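Side-chain contacts in periplasmic solute binding protein (Pectobacterium atrosepticum, PDB 4RY1), which probably captures a sugar in the periplasm and hands it to an ABC-type importer, as other members of its solute-binding family do: residues A[200-203]-A[204-208]; A[177-180]-A[181-185]; A[378-381]-A[382-385]. All coordinates share one frame; numbering follows the deposited sequence.

Contact 1: A[200-203]-A[204-208]; sequences DQVR and ELFGF
Val202 and Phe206, one helical turn apart, show how a helix aligns two apolar groups on one ridge. They lie side by side and point the same way, and CG1 of Val202 comes to the rim of the phenyl ring, in its plane, 3.9 Å from Phe206 CE2. The backbone joins in at the ring edge, since Val202 O lies 3.3 Å from Phe206 CD2 and near the ring plane. That oxygen also accepts the hydrogen bond from Phe206 N, 3.0 Å from N to O and almost straight at 173°. The first torsions explain the meeting: CG1 of Val202 is anti to the backbone N (chi1 178°) and lies beside its own carbonyl carbon, while the phenyl swings to the side of its own N (chi1 -78°). Around this pair, helix 391-409 brings Phe398 edge-to-face against Phe206, and Trp377 meets the ring obliquely.

A further flank, with Gln201, Arg203 and Glu204, is polar, whereas Leu205 packs on Trp377 and Leu172, and Phe208 stacks on Tyr178. CB of Glu204 sits 3.4 Å from Gln201 O, and the extended side chain carries its carboxylate to Lys182 and Tyr183. Arg203, stretched out from CG to NE, puts NH2 into a salt bridge with Asp396, and Gln201 OE1 turns back to Ser198 N. The charged ends of Arg203 and Glu204 are thus met by partners on two neighbouring helices. The chemistry is that of an amphipathic segment, in which an aromatic-aliphatic ridge packs inward while acid and base bind different helices.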
ATOM      1  N   ASP A 200      -4.559  -6.214 -26.725  1.00 28.62           N
ATOM      2  CA  ASP A 200      -3.525  -5.228 -27.097  1.00 24.84           C
ATOM      3  C   ASP A 200      -3.019  -4.375 -25.934  1.00 31.31           C
ATOM      4  O   ASP A 200      -1.825  -4.081 -25.820  1.00 26.84           O
ATOM      5  CB  ASP A 200      -4.027  -4.329 -28.231  1.00 29.64           C
ATOM      6  CG  ASP A 200      -3.919  -4.995 -29.594  1.00 43.59           C
ATOM      7  OD1 ASP A 200      -3.496  -6.177 -29.659  1.00 32.59           O
ATOM      8  OD2 ASP A 200      -4.274  -4.341 -30.599  1.00 47.03           O
ATOM      9  N   GLN A 201      -3.927  -3.985 -25.062  1.00 26.84           N
ATOM     10  CA  GLN A 201      -3.553  -3.201 -23.880  1.00 22.79           C
ATOM     11  C   GLN A 201      -2.724  -3.982 -22.843  1.00 20.71           C
ATOM     12  O   GLN A 201      -1.809  -3.431 -22.235  1.00 24.44           O
ATOM     13  CB  GLN A 201      -4.798  -2.595 -23.257  1.00 23.58           C
ATOM     14  CG  GLN A 201      -5.329  -1.459 -24.109  1.00 22.97           C
ATOM     15  CD  GLN A 201      -6.678  -0.943 -23.646  1.00 21.79           C
ATOM     16  OE1 GLN A 201      -7.551  -1.720 -23.237  1.00 27.34           O
ATOM     17  NE2 GLN A 201      -6.864   0.364 -23.742  1.00 25.12           N
ATOM     18  N   VAL A 202      -3.036  -5.254 -22.676  1.00 21.21           N
ATOM     19  CA  VAL A 202      -2.228  -6.150 -21.821  1.00 20.49           C
ATOM     20  C   VAL A 202      -0.818  -6.276 -22.421  1.00 22.88           C
ATOM     21  O   VAL A 202       0.176  -6.238 -21.709  1.00 22.17           O
ATOM     22  CB  VAL A 202      -2.877  -7.519 -21.613  1.00 24.21           C
ATOM     23  CG1 VAL A 202      -1.980  -8.402 -20.778  1.00 24.21           C
ATOM     24  CG2 VAL A 202      -4.231  -7.344 -20.922  1.00 21.85           C
ATOM     25  N   ARG A 203      -0.721  -6.411 -23.738  1.00 24.85           N
ATOM     26  CA  ARG A 203       0.612  -6.353 -24.383  1.00 22.53           C
ATOM     27  C   ARG A 203       1.403  -5.074 -24.131  1.00 22.30           C
ATOM     28  O   ARG A 203       2.614  -5.105 -23.914  1.00 25.49           O
ATOM     29  CB  ARG A 203       0.483  -6.533 -25.876  1.00 31.29           C
ATOM     30  CG  ARG A 203       0.214  -7.960 -26.220  1.00 25.48           C
ATOM     31  CD  ARG A 203      -0.211  -8.081 -27.669  1.00 32.78           C
ATOM     32  NE  ARG A 203      -0.552  -9.462 -27.973  1.00 30.57           N
ATOM     33  CZ  ARG A 203      -0.727  -9.931 -29.203  1.00 42.18           C
ATOM     34  NH1 ARG A 203      -0.609  -9.130 -30.256  1.00 31.80           N
ATOM     35  NH2 ARG A 203      -1.031 -11.209 -29.381  1.00 30.50           N
ATOM     36  N   GLU A 204       0.698  -3.959 -24.195  1.00 24.93           N
ATOM     37  CA  GLU A 204       1.254  -2.646 -23.937  1.00 25.80           C
ATOM     38  C   GLU A 204       1.750  -2.555 -22.491  1.00 24.35           C
ATOM     39  O   GLU A 204       2.782  -1.947 -22.231  1.00 25.05           O
ATOM     40  CB  GLU A 204       0.207  -1.568 -24.236  1.00 25.44           C
ATOM     41  CG  GLU A 204       0.688  -0.142 -24.024  1.00 25.33           C
ATOM     42  CD  GLU A 204      -0.292   0.902 -24.521  1.00 19.95           C
ATOM     43  OE1 GLU A 204      -1.441   0.532 -24.854  1.00 27.68           O
ATOM     44  OE2 GLU A 204       0.075   2.095 -24.510  1.00 26.35           O
ATOM     45  N   LEU A 205       1.017  -3.188 -21.573  1.00 21.09           N
ATOM     46  CA  LEU A 205       1.373  -3.205 -20.144  1.00 20.91           C
ATOM     47  C   LEU A 205       2.684  -3.962 -19.943  1.00 20.82           C
ATOM     48  O   LEU A 205       3.607  -3.469 -19.274  1.00 20.46           O
ATOM     49  CB  LEU A 205       0.252  -3.841 -19.312  1.00 19.96           C
ATOM     50  CG  LEU A 205       0.565  -4.060 -17.829  1.00 19.50           C
ATOM     51  CD1 LEU A 205       0.676  -2.743 -17.080  1.00 23.04           C
ATOM     52  CD2 LEU A 205      -0.496  -4.970 -17.231  1.00 18.95           C
ATOM     53  N   PHE A 206       2.766  -5.156 -20.521  1.00 18.66           N
ATOM     54  CA  PHE A 206       4.032  -5.911 -20.498  1.00 20.37           C
ATOM     55  C   PHE A 206       5.148  -5.190 -21.250  1.00 21.12           C
ATOM     56  O   PHE A 206       6.309  -5.209 -20.829  1.00 22.83           O
ATOM     57  CB  PHE A 206       3.859  -7.351 -20.960  1.00 21.08           C
ATOM     58  CG  PHE A 206       3.264  -8.237 -19.914  1.00 20.50           C
ATOM     59  CD1 PHE A 206       4.062  -8.841 -18.944  1.00 19.02           C
ATOM     60  CD2 PHE A 206       1.891  -8.404 -19.837  1.00 21.86           C
ATOM     61  CE1 PHE A 206       3.490  -9.643 -17.960  1.00 20.82           C
ATOM     62  CE2 PHE A 206       1.316  -9.185 -18.849  1.00 21.95           C
ATOM     63  CZ  PHE A 206       2.113  -9.817 -17.916  1.00 18.46           C
ATOM     64  N   GLY A 207       4.800  -4.518 -22.341  1.00 19.91           N
ATOM     65  CA  GLY A 207       5.791  -3.701 -23.061  1.00 23.27           C
ATOM     66  C   GLY A 207       6.382  -2.578 -22.208  1.00 22.16           C
ATOM     67  O   GLY A 207       7.549  -2.242 -22.321  1.00 25.59           O
ATOM     68  N   PHE A 208       5.542  -1.994 -21.359  1.00 21.66           N
ATOM     69  CA  PHE A 208       5.935  -0.922 -20.433  1.00 22.27           C
ATOM     70  C   PHE A 208       6.993  -1.458 -19.439  1.00 20.68           C
ATOM     71  O   PHE A 208       8.034  -0.819 -19.209  1.00 19.54           O
ATOM     72  CB  PHE A 208       4.677  -0.412 -19.737  1.00 19.62           C
ATOM     73  CG  PHE A 208       4.921   0.601 -18.641  1.00 20.56           C
ATOM     74  CD1 PHE A 208       5.030   1.952 -18.927  1.00 22.36           C
ATOM     75  CD2 PHE A 208       4.998   0.203 -17.312  1.00 20.46           C
ATOM     76  CE1 PHE A 208       5.223   2.882 -17.922  1.00 23.09           C
ATOM     77  CE2 PHE A 208       5.188   1.134 -16.307  1.00 18.90           C
ATOM     78  CZ  PHE A 208       5.299   2.470 -16.602  1.00 23.08           C
TER

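Contact 2: A[177-180]-A[181-185]; sequences SYMA and QKYGI
Met179 folds itself against Tyr183 in the last turn of helix 169-183, a compact example of a Met-aromatic contact one turn apart. The thioether is bent at chi2 and chi3 (-71° and -75°), which brings CE to 3.5 Å from Tyr183 CE2, while SD stays in the ring plane at the edge, 5.2 Å from the Tyr183 ring centroid. Lys182 closes one face of the same ring: its CG stands 3.5 Å above the plane of Tyr183, over the centre. The phenol is therefore held both at an edge and across a face. In the backbone, Gly184 N donates to Ala180 O at 2.7 Å, from above the carbonyl plane. Gly184 is where the helix ends, its positive phi turning the chain so that Ile185 O comes back to 3.5 Å from Ala180 CA. Buried Gln181 is tightly placed too, with CG 3.2 Å from Ser177 O and its amide gripped by Trp138, Ile272, Ile274 and Ser280.

Away from this cluster, one pair is loose. Tyr178 and Lys182 run alongside each other with 4.0 Å between Tyr178 OH and Lys182 CD, although Phe208 and Trp138 hold the Tyr178 ring. The partly exposed side chain of Ile185 stays clear of 177-180, packing on Gln201 instead.

Lys182 NZ donates to Tyr183 OH at 3.2 Å, and both groups also bind Glu204. The ammonium probably stabilises that carboxylate, and the two donors would fix its rotation, so that the helix end combines a sulfur-aromatic contact with a polar link to the next helix.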
ATOM      1  N   SER A 177      -1.195   2.957 -13.430  1.00 17.67           N
ATOM      2  CA  SER A 177      -1.300   4.413 -13.348  1.00 19.01           C
ATOM      3  C   SER A 177      -1.032   5.025 -14.738  1.00 20.87           C
ATOM      4  O   SER A 177      -1.780   5.896 -15.219  1.00 22.05           O
ATOM      5  CB  SER A 177      -0.331   4.964 -12.279  1.00 19.58           C
ATOM      6  OG  SER A 177      -0.504   6.340 -12.030  1.00 24.13           O
ATOM      7  N   TYR A 178       0.016   4.532 -15.389  1.00 19.26           N
ATOM      8  CA  TYR A 178       0.323   4.915 -16.773  1.00 19.96           C
ATOM      9  C   TYR A 178      -0.879   4.716 -17.707  1.00 20.66           C
ATOM     10  O   TYR A 178      -1.259   5.611 -18.472  1.00 22.43           O
ATOM     11  CB  TYR A 178       1.514   4.106 -17.299  1.00 20.48           C
ATOM     12  CG  TYR A 178       1.810   4.290 -18.778  1.00 21.93           C
ATOM     13  CD1 TYR A 178       2.508   5.409 -19.233  1.00 26.22           C
ATOM     14  CD2 TYR A 178       1.430   3.324 -19.719  1.00 28.52           C
ATOM     15  CE1 TYR A 178       2.796   5.575 -20.579  1.00 25.97           C
ATOM     16  CE2 TYR A 178       1.732   3.478 -21.065  1.00 28.55           C
ATOM     17  CZ  TYR A 178       2.411   4.609 -21.488  1.00 27.06           C
ATOM     18  OH  TYR A 178       2.706   4.803 -22.824  1.00 30.88           O
ATOM     19  N   MET A 179      -1.462   3.531 -17.640  1.00 19.68           N
ATOM     20  CA  MET A 179      -2.587   3.179 -18.512  1.00 22.12           C
ATOM     21  C   MET A 179      -3.849   3.976 -18.191  1.00 21.40           C
ATOM     22  O   MET A 179      -4.657   4.263 -19.078  1.00 22.14           O
ATOM     23  CB  MET A 179      -2.875   1.685 -18.456  1.00 20.97           C
ATOM     24  CG  MET A 179      -1.725   0.806 -18.938  1.00 19.80           C
ATOM     25  SD  MET A 179      -1.353   0.823 -20.745  1.00 16.44           S
ATOM     26  CE  MET A 179      -2.733  -0.162 -21.351  1.00 22.16           C
ATOM     27  N   ALA A 180      -4.010   4.349 -16.927  1.00 19.23           N
ATOM     28  CA  ALA A 180      -5.153   5.196 -16.539  1.00 19.49           C
ATOM     29  C   ALA A 180      -4.988   6.598 -17.130  1.00 19.96           C
ATOM     30  O   ALA A 180      -5.951   7.202 -17.610  1.00 22.66           O
ATOM     31  CB  ALA A 180      -5.295   5.274 -15.037  1.00 19.54           C
ATOM     32  N   GLN A 181      -3.764   7.109 -17.079  1.00 19.87           N
ATOM     33  CA  GLN A 181      -3.430   8.397 -17.701  1.00 20.21           C
ATOM     34  C   GLN A 181      -3.664   8.386 -19.196  1.00 23.21           C
ATOM     35  O   GLN A 181      -4.197   9.339 -19.765  1.00 25.77           O
ATOM     36  CB  GLN A 181      -1.978   8.741 -17.451  1.00 22.13           C
ATOM     37  CG  GLN A 181      -1.703   9.048 -15.997  1.00 21.05           C
ATOM     38  CD  GLN A 181      -0.243   9.331 -15.752  1.00 22.99           C
ATOM     39  OE1 GLN A 181       0.568   9.321 -16.673  1.00 22.92           O
ATOM     40  NE2 GLN A 181       0.102   9.587 -14.508  1.00 20.40           N
ATOM     41  N   LYS A 182      -3.252   7.289 -19.817  1.00 22.39           N
ATOM     42  CA  LYS A 182      -3.306   7.169 -21.289  1.00 22.07           C
ATOM     43  C   LYS A 182      -4.711   6.971 -21.834  1.00 31.43           C
ATOM     44  O   LYS A 182      -5.108   7.559 -22.839  1.00 29.26           O
ATOM     45  CB  LYS A 182      -2.461   5.988 -21.767  1.00 23.14           C
ATOM     46  CG  LYS A 182      -2.451   5.845 -23.281  1.00 28.67           C
ATOM     47  CD  LYS A 182      -1.195   5.167 -23.761  1.00 32.28           C
ATOM     48  CE  LYS A 182      -1.009   5.409 -25.249  1.00 46.84           C
ATOM     49  NZ  LYS A 182      -0.520   4.186 -25.924  1.00 39.42           N
ATOM     50  N   TYR A 183      -5.439   6.095 -21.168  1.00 25.06           N
ATOM     51  CA  TYR A 183      -6.734   5.622 -21.638  1.00 23.42           C
ATOM     52  C   TYR A 183      -7.935   5.968 -20.756  1.00 26.57           C
ATOM     53  O   TYR A 183      -9.074   5.798 -21.192  1.00 26.80           O
ATOM     54  CB  TYR A 183      -6.695   4.110 -21.802  1.00 22.02           C
ATOM     55  CG  TYR A 183      -5.714   3.620 -22.833  1.00 29.89           C
ATOM     56  CD1 TYR A 183      -5.966   3.806 -24.193  1.00 32.46           C
ATOM     57  CD2 TYR A 183      -4.555   2.952 -22.460  1.00 29.93           C
ATOM     58  CE1 TYR A 183      -5.087   3.347 -25.145  1.00 42.69           C
ATOM     59  CE2 TYR A 183      -3.661   2.496 -23.411  1.00 32.09           C
ATOM     60  CZ  TYR A 183      -3.941   2.699 -24.753  1.00 28.44           C
ATOM     61  OH  TYR A 183      -3.090   2.267 -25.730  1.00 32.11           O
ATOM     62  N   GLY A 184      -7.704   6.398 -19.516  1.00 25.26           N
ATOM     63  CA  GLY A 184      -8.811   6.733 -18.615  1.00 67.47           C
ATOM     64  C   GLY A 184      -9.646   5.539 -18.192  1.00 29.79           C
ATOM     65  O   GLY A 184     -10.832   5.696 -17.845  1.00 21.95           O
ATOM     66  N   ILE A 185      -9.048   4.346 -18.214  1.00 21.94           N
ATOM     67  CA  ILE A 185      -9.712   3.131 -17.745  1.00 20.65           C
ATOM     68  C   ILE A 185      -8.831   2.421 -16.713  1.00 20.59           C
ATOM     69  O   ILE A 185      -7.612   2.646 -16.667  1.00 21.29           O
ATOM     70  CB  ILE A 185     -10.102   2.156 -18.882  1.00 23.65           C
ATOM     71  CG1 ILE A 185      -8.883   1.533 -19.564  1.00 27.24           C
ATOM     72  CG2 ILE A 185     -10.949   2.890 -19.911  1.00 27.79           C
ATOM     73  CD1 ILE A 185      -9.209   0.228 -20.270  1.00 24.84           C
TER

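Contact 3: A[378-381]-A[382-385]; sequences TTSL and QKLD
Ser380 OG has two partners: a water that donates to it at 2.8 Å and Leu376 O, one turn earlier in helix 371-385. The same water accepts from Lys383 NZ at 2.6 Å and so bridges residues whose polar ends are too far apart to bond directly, with 4.4 Å between Ser380 OG and Lys383 NZ. To reach it the lysine doubles back along its own helix: chi3 is nearly eclipsed at 19°, probably at some cost, and the bend lays CE 4.0 Å from Ser380 CA.

On another flank of the helix, Gln382 runs beside Thr378, pointing the same way. The methyl CG2 of Thr378, anti to the backbone N, touches the amide at 3.6 Å from Gln382 NE2. The aliphatic part of the glutamine meanwhile rides over the preceding turn, its CG 3.4 Å from Thr378 O, which also receives the bond from Gln382 N. The amide nitrogen itself donates to Gln221 OE1, so the amide packs on the methyl here and makes its hydrogen bond to Gln221. Thr378 OG1 faces elsewhere, to Val374 O and Val168 N.

Asp385, in the last turn, leans its carboxyl CG to 3.3 Å from Leu381 O, the acceptor for its own N. OD2 takes hydrogen bonds from Tyr209 and from the backbone N of Gln221, which would help to offset a negative charge set at the carbonyl-rich end of a helix. What follows chemically is a helix end tied to its neighbours through the Gln382 amide and the Asp385 carboxylate, with Lys383 joined to Ser380 through water.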
ATOM      1  N   THR A 378       3.953 -11.587 -11.521  1.00 15.90           N
ATOM      2  CA  THR A 378       5.350 -11.720 -11.084  1.00 15.98           C
ATOM      3  C   THR A 378       6.079 -12.829 -11.842  1.00 17.35           C
ATOM      4  O   THR A 378       7.174 -12.620 -12.391  1.00 16.82           O
ATOM      5  CB  THR A 378       5.400 -11.947  -9.562  1.00 14.27           C
ATOM      6  OG1 THR A 378       4.828 -10.798  -8.902  1.00 14.87           O
ATOM      7  CG2 THR A 378       6.821 -12.179  -9.071  1.00 18.01           C
ATOM      8  N   THR A 379       5.432 -13.987 -11.917  1.00 16.00           N
ATOM      9  CA  THR A 379       5.982 -15.123 -12.667  1.00 17.40           C
ATOM     10  C   THR A 379       6.063 -14.823 -14.178  1.00 19.25           C
ATOM     11  O   THR A 379       7.004 -15.260 -14.862  1.00 19.10           O
ATOM     12  CB  THR A 379       5.244 -16.431 -12.342  1.00 21.32           C
ATOM     13  OG1 THR A 379       3.859 -16.312 -12.659  1.00 25.19           O
ATOM     14  CG2 THR A 379       5.400 -16.769 -10.873  1.00 23.78           C
ATOM     15  N   SER A 380       5.110 -14.057 -14.690  1.00 19.02           N
ATOM     16  CA  SER A 380       5.154 -13.646 -16.102  1.00 18.58           C
ATOM     17  C   SER A 380       6.364 -12.767 -16.369  1.00 17.86           C
ATOM     18  O   SER A 380       7.039 -12.930 -17.383  1.00 20.42           O
ATOM     19  CB  SER A 380       3.895 -12.889 -16.507  1.00 20.50           C
ATOM     20  OG  SER A 380       2.757 -13.724 -16.411  1.00 21.79           O
ATOM     21  N   LEU A 381       6.638 -11.821 -15.472  1.00 17.59           N
ATOM     22  CA  LEU A 381       7.844 -10.980 -15.617  1.00 16.90           C
ATOM     23  C   LEU A 381       9.129 -11.817 -15.589  1.00 17.15           C
ATOM     24  O   LEU A 381      10.068 -11.548 -16.333  1.00 18.69           O
ATOM     25  CB  LEU A 381       7.918  -9.909 -14.519  1.00 17.10           C
ATOM     26  CG  LEU A 381       6.713  -8.980 -14.478  1.00 18.22           C
ATOM     27  CD1 LEU A 381       6.970  -7.935 -13.405  1.00 17.58           C
ATOM     28  CD2 LEU A 381       6.351  -8.335 -15.800  1.00 20.05           C
ATOM     29  N   GLN A 382       9.139 -12.820 -14.720  1.00 16.72           N
ATOM     30  CA  GLN A 382      10.265 -13.745 -14.597  1.00 17.61           C
ATOM     31  C   GLN A 382      10.451 -14.545 -15.894  1.00 20.23           C
ATOM     32  O   GLN A 382      11.552 -14.707 -16.358  1.00 21.70           O
ATOM     33  CB  GLN A 382      10.121 -14.611 -13.350  1.00 19.38           C
ATOM     34  CG  GLN A 382      10.339 -13.745 -12.113  1.00 19.26           C
ATOM     35  CD  GLN A 382       9.871 -14.340 -10.810  1.00 19.13           C
ATOM     36  OE1 GLN A 382       9.385 -15.471 -10.744  1.00 23.49           O
ATOM     37  NE2 GLN A 382      10.033 -13.560  -9.731  1.00 19.98           N
ATOM     38  N   LYS A 383       9.363 -14.983 -16.500  1.00 20.99           N
ATOM     39  CA  LYS A 383       9.439 -15.649 -17.801  1.00 25.15           C
ATOM     40  C   LYS A 383      10.136 -14.769 -18.842  1.00 21.68           C
ATOM     41  O   LYS A 383      11.012 -15.241 -19.594  1.00 24.23           O
ATOM     42  CB  LYS A 383       8.041 -16.048 -18.275  1.00 28.37           C
ATOM     43  CG  LYS A 383       7.619 -17.427 -17.784  1.00 49.81           C
ATOM     44  CD  LYS A 383       6.113 -17.690 -17.783  1.00 73.25           C
ATOM     45  CE  LYS A 383       5.316 -16.742 -18.666  1.00108.53           C
ATOM     46  NZ  LYS A 383       3.895 -17.150 -18.841  1.00 92.50           N
ATOM     47  N   LEU A 384       9.731 -13.503 -18.900  1.00 20.00           N
ATOM     48  CA  LEU A 384      10.370 -12.530 -19.793  1.00 22.27           C
ATOM     49  C   LEU A 384      11.849 -12.352 -19.493  1.00 20.62           C
ATOM     50  O   LEU A 384      12.690 -12.485 -20.377  1.00 25.72           O
ATOM     51  CB  LEU A 384       9.684 -11.164 -19.771  1.00 21.67           C
ATOM     52  CG  LEU A 384       8.288 -11.078 -20.374  1.00 24.41           C
ATOM     53  CD1 LEU A 384       7.725  -9.689 -20.137  1.00 26.97           C
ATOM     54  CD2 LEU A 384       8.336 -11.402 -21.860  1.00 28.13           C
ATOM     55  N   ASP A 385      12.149 -12.046 -18.243  1.00 20.05           N
ATOM     56  CA  ASP A 385      13.507 -11.681 -17.831  1.00 19.83           C
ATOM     57  C   ASP A 385      14.539 -12.808 -17.860  1.00 21.81           C
ATOM     58  O   ASP A 385      15.741 -12.542 -17.975  1.00 22.57           O
ATOM     59  CB  ASP A 385      13.472 -11.087 -16.430  1.00 17.96           C
ATOM     60  CG  ASP A 385      12.855  -9.699 -16.381  1.00 18.48           C
ATOM     61  OD1 ASP A 385      12.527  -9.122 -17.439  1.00 22.29           O
ATOM     62  OD2 ASP A 385      12.687  -9.194 -15.253  1.00 18.17           O
TER
HETATM   63  O   HOH W   1       2.140 -15.195 -18.665  1.00 26.92           O

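Overall arrangement
Helix 199-214 stands between the other two, so contact 1 touches both neighbours by different means. Its centre is 12 Å from that of contact 2, and the joint is partly charged: Glu204 OE2 meets Lys182 NZ at 2.6 Å in a salt bridge, Glu204 OE1 approaches Tyr183 OH at 2.5 Å, and Gln201 packs on Met179 and Tyr183. Toward contact 3, 14 Å away centre to centre, the joint is apolar, with Phe206 CE1 3.6 Å from Ser380 CB. Contacts 2 and 3 do not meet, their nearest atoms being about 13 Å apart. A glycerol, probably from the crystallisation liquor, lies beside Ser177 of contact 2; whether it marks the solute site is open.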